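Protein ElaA (Escherichia coli, PDB 5Z6N) probably acts as an N-acetyltransferase of the GNAT superfamily, transferring an acetyl group from acetyl coenzyme A to an amine. Local coordinates at residues K98-C103 with K110-G115. Sequence-based numbering, arbitrary orientation.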
ATOM      1  N   LYS B  98     -21.631 -11.505   3.009  1.00 41.71           N
ATOM      2  CA  LYS B  98     -21.594 -11.190   1.585  1.00 39.35           C
ATOM      3  C   LYS B  98     -20.353 -11.768   0.920  1.00 34.31           C
ATOM      4  O   LYS B  98     -20.389 -12.104  -0.270  1.00 33.16           O
ATOM      5  CB  LYS B  98     -21.668  -9.678   1.381  1.00 40.76           C
ATOM      6  CG  LYS B  98     -22.948  -9.065   1.923  1.00 47.04           C
ATOM      7  CD  LYS B  98     -23.114  -7.621   1.485  1.00 48.66           C
ATOM      8  CE  LYS B  98     -24.519  -7.114   1.794  1.00 46.23           C
ATOM      9  NZ  LYS B  98     -24.778  -6.988   3.258  1.00 37.61           N
ATOM     10  N   THR B  99     -19.255 -11.897   1.670  1.00 29.14           N
ATOM     11  CA  THR B  99     -18.036 -12.496   1.135  1.00 30.41           C
ATOM     12  C   THR B  99     -18.160 -14.009   1.017  1.00 27.62           C
ATOM     13  O   THR B  99     -17.571 -14.608   0.110  1.00 27.63           O
ATOM     14  CB  THR B  99     -16.833 -12.113   2.009  1.00 31.22           C
ATOM     15  OG1 THR B  99     -16.693 -10.685   2.034  1.00 30.07           O
ATOM     16  CG2 THR B  99     -15.546 -12.704   1.464  1.00 25.21           C
ATOM     17  N   LEU B 100     -18.932 -14.639   1.902  1.00 30.48           N
ATOM     18  CA  LEU B 100     -19.215 -16.060   1.745  1.00 28.75           C
ATOM     19  C   LEU B 100     -20.223 -16.304   0.629  1.00 32.30           C
ATOM     20  O   LEU B 100     -20.116 -17.298  -0.095  1.00 17.97           O
ATOM     21  CB  LEU B 100     -19.714 -16.645   3.065  1.00 25.89           C
ATOM     22  CG  LEU B 100     -18.638 -16.746   4.145  1.00 28.29           C
ATOM     23  CD1 LEU B 100     -19.253 -17.168   5.471  1.00 28.92           C
ATOM     24  CD2 LEU B 100     -17.553 -17.724   3.714  1.00 25.46           C
ATOM     25  N   GLU B 101     -21.204 -15.408   0.472  1.00 35.63           N
ATOM     26  CA  GLU B 101     -22.090 -15.478  -0.687  1.00 38.10           C
ATOM     27  C   GLU B 101     -21.304 -15.364  -1.986  1.00 41.85           C
ATOM     28  O   GLU B 101     -21.727 -15.895  -3.020  1.00 43.21           O
ATOM     29  CB  GLU B 101     -23.152 -14.378  -0.606  1.00 39.60           C
ATOM     30  CG  GLU B 101     -24.031 -14.250  -1.849  1.00 49.03           C
ATOM     31  CD  GLU B 101     -24.853 -12.969  -1.861  1.00 56.38           C
ATOM     32  OE1 GLU B 101     -24.521 -12.037  -1.097  1.00 56.73           O
ATOM     33  OE2 GLU B 101     -25.822 -12.889  -2.646  1.00 58.80           O
ATOM     34  N   THR B 102     -20.158 -14.680  -1.953  1.00 42.27           N
ATOM     35  CA  THR B 102     -19.281 -14.634  -3.117  1.00 39.02           C
ATOM     36  C   THR B 102     -18.496 -15.933  -3.267  1.00 28.88           C
ATOM     37  O   THR B 102     -18.391 -16.470  -4.375  1.00 23.56           O
ATOM     38  CB  THR B 102     -18.335 -13.437  -3.012  1.00 43.34           C
ATOM     39  OG1 THR B 102     -19.103 -12.228  -2.940  1.00 43.54           O
ATOM     40  CG2 THR B 102     -17.417 -13.371  -4.227  1.00 47.51           C
ATOM     41  N   CYS B 103     -17.946 -16.451  -2.166  1.00 26.78           N
ATOM     42  CA  CYS B 103     -17.305 -17.763  -2.203  1.00 28.27           C
ATOM     43  C   CYS B 103     -18.300 -18.843  -2.601  1.00 30.04           C
ATOM     44  O   CYS B 103     -17.996 -19.713  -3.425  1.00 29.55           O
ATOM     45  CB  CYS B 103     -16.684 -18.087  -0.843  1.00 29.66           C
ATOM     46  SG  CYS B 103     -15.466 -16.896  -0.247  1.00 32.46           S
ATOM     47  N   LYS B 110     -16.451 -26.087  -2.717  1.00 54.44           N
ATOM     48  CA  LYS B 110     -15.103 -25.815  -2.242  1.00 44.34           C
ATOM     49  C   LYS B 110     -15.269 -25.160  -0.870  1.00 42.45           C
ATOM     50  O   LYS B 110     -16.057 -24.210  -0.727  1.00 44.81           O
ATOM     51  CB  LYS B 110     -14.289 -24.909  -3.165  1.00 32.72           C
ATOM     52  CG  LYS B 110     -13.437 -25.640  -4.192  1.00 26.22           C
ATOM     53  CD  LYS B 110     -12.303 -24.757  -4.698  1.00 26.19           C
ATOM     54  CE  LYS B 110     -11.310 -25.537  -5.557  1.00 36.68           C
ATOM     55  NZ  LYS B 110     -11.962 -26.123  -6.765  1.00 36.33           N
ATOM     56  N   PRO B 111     -14.553 -25.647   0.141  1.00 34.45           N
ATOM     57  CA  PRO B 111     -14.608 -25.003   1.460  1.00 28.04           C
ATOM     58  C   PRO B 111     -13.839 -23.693   1.462  1.00 28.99           C
ATOM     59  O   PRO B 111     -13.165 -23.322   0.500  1.00 28.51           O
ATOM     60  CB  PRO B 111     -13.968 -26.048   2.388  1.00 30.10           C
ATOM     61  CG  PRO B 111     -13.553 -27.217   1.495  1.00 33.61           C
ATOM     62  CD  PRO B 111     -13.578 -26.742   0.093  1.00 33.96           C
ATOM     63  N   VAL B 112     -13.969 -22.963   2.565  1.00 33.28           N
ATOM     64  CA  VAL B 112     -13.394 -21.632   2.708  1.00 30.21           C
ATOM     65  C   VAL B 112     -12.442 -21.644   3.892  1.00 33.32           C
ATOM     66  O   VAL B 112     -12.854 -21.948   5.017  1.00 40.24           O
ATOM     67  CB  VAL B 112     -14.478 -20.561   2.899  1.00 27.45           C
ATOM     68  CG1 VAL B 112     -13.889 -19.332   3.568  1.00 25.78           C
ATOM     69  CG2 VAL B 112     -15.100 -20.203   1.566  1.00 27.75           C
ATOM     70  N   TYR B 113     -11.190 -21.311   3.662  1.00 27.06           N
ATOM     71  CA  TYR B 113     -10.244 -21.183   4.736  1.00 25.28           C
ATOM     72  C   TYR B 113     -10.107 -19.721   5.130  1.00 26.04           C
ATOM     73  O   TYR B 113     -10.287 -18.871   4.314  1.00 28.72           O
ATOM     74  CB  TYR B 113      -8.881 -21.738   4.330  1.00 27.28           C
ATOM     75  CG  TYR B 113      -7.852 -21.644   5.418  1.00 28.35           C
ATOM     76  CD1 TYR B 113      -7.764 -22.608   6.372  1.00 27.79           C
ATOM     77  CD2 TYR B 113      -7.009 -20.560   5.512  1.00 29.46           C
ATOM     78  CE1 TYR B 113      -6.859 -22.513   7.382  1.00 29.71           C
ATOM     79  CE2 TYR B 113      -6.113 -20.455   6.529  1.00 32.06           C
ATOM     80  CZ  TYR B 113      -6.035 -21.442   7.447  1.00 32.40           C
ATOM     81  OH  TYR B 113      -5.157 -21.369   8.457  1.00 35.44           O
ATOM     82  N   LEU B 114      -9.752 -19.456   6.372  1.00 17.16           N
ATOM     83  CA  LEU B 114      -9.556 -18.121   6.814  1.00 45.41           C
ATOM     84  C   LEU B 114      -8.580 -18.013   7.965  1.00 52.17           C
ATOM     85  O   LEU B 114      -8.686 -18.676   8.967  1.00 54.49           O
ATOM     86  CB  LEU B 114     -10.906 -17.514   7.170  1.00 43.61           C
ATOM     87  CG  LEU B 114     -11.102 -16.166   7.856  1.00 39.26           C
ATOM     88  CD1 LEU B 114     -12.509 -15.706   7.597  1.00 37.03           C
ATOM     89  CD2 LEU B 114     -10.846 -16.255   9.344  1.00 33.17           C
ATOM     90  N   GLY B 115      -7.592 -17.171   7.817  1.00 51.17           N
ATOM     91  CA  GLY B 115      -6.639 -16.997   8.877  1.00 54.85           C
ATOM     92  C   GLY B 115      -7.179 -15.937   9.779  1.00 57.73           C
ATOM     93  O   GLY B 115      -7.677 -14.962   9.319  1.00 67.45           O
TER
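Cys103, on the helix, and Val112, at the start of the strand, mark the nearest approach of the two backbones, their CA atoms 7.4 Å apart, and no hydrogen bond links the segments. The helix meets the strand here through side chains, and of 110-115 Val112 supplies nearly all the contact. Both methyls of Val112 are used. With CG1 anti to the backbone N (chi1 158°), CG2 falls beside that nitrogen and meets Cys103, lying 3.6 Å from CB of Cys103 and 3.8 Å from its SG, so that both atoms of the cysteine side chain lie against one methyl. The other branch, CG1, lies 4.0 Å from CD2 of Leu100, about one helical turn earlier. That leucine methyl also approaches CG2, so it lies across the fork of the valine. In the GNAT fold this is the second half of a beta-alpha-beta crossover: strand 75-82 leads into helix 91-106, which returns the chain to strand 112-117, parallel to and beside the first. Ile77 of strand 75-82 touches both Leu100 and Val112, and Val75 of the same strand touches Cys103, while Phe129 of strand 129-131 packs on Leu100 and Val112. Backbone hydrogen bonds hold the strand within the sheet, Val112 pairing with Arg148 of strand 143-148 and Tyr113 with Val75 and Ile77.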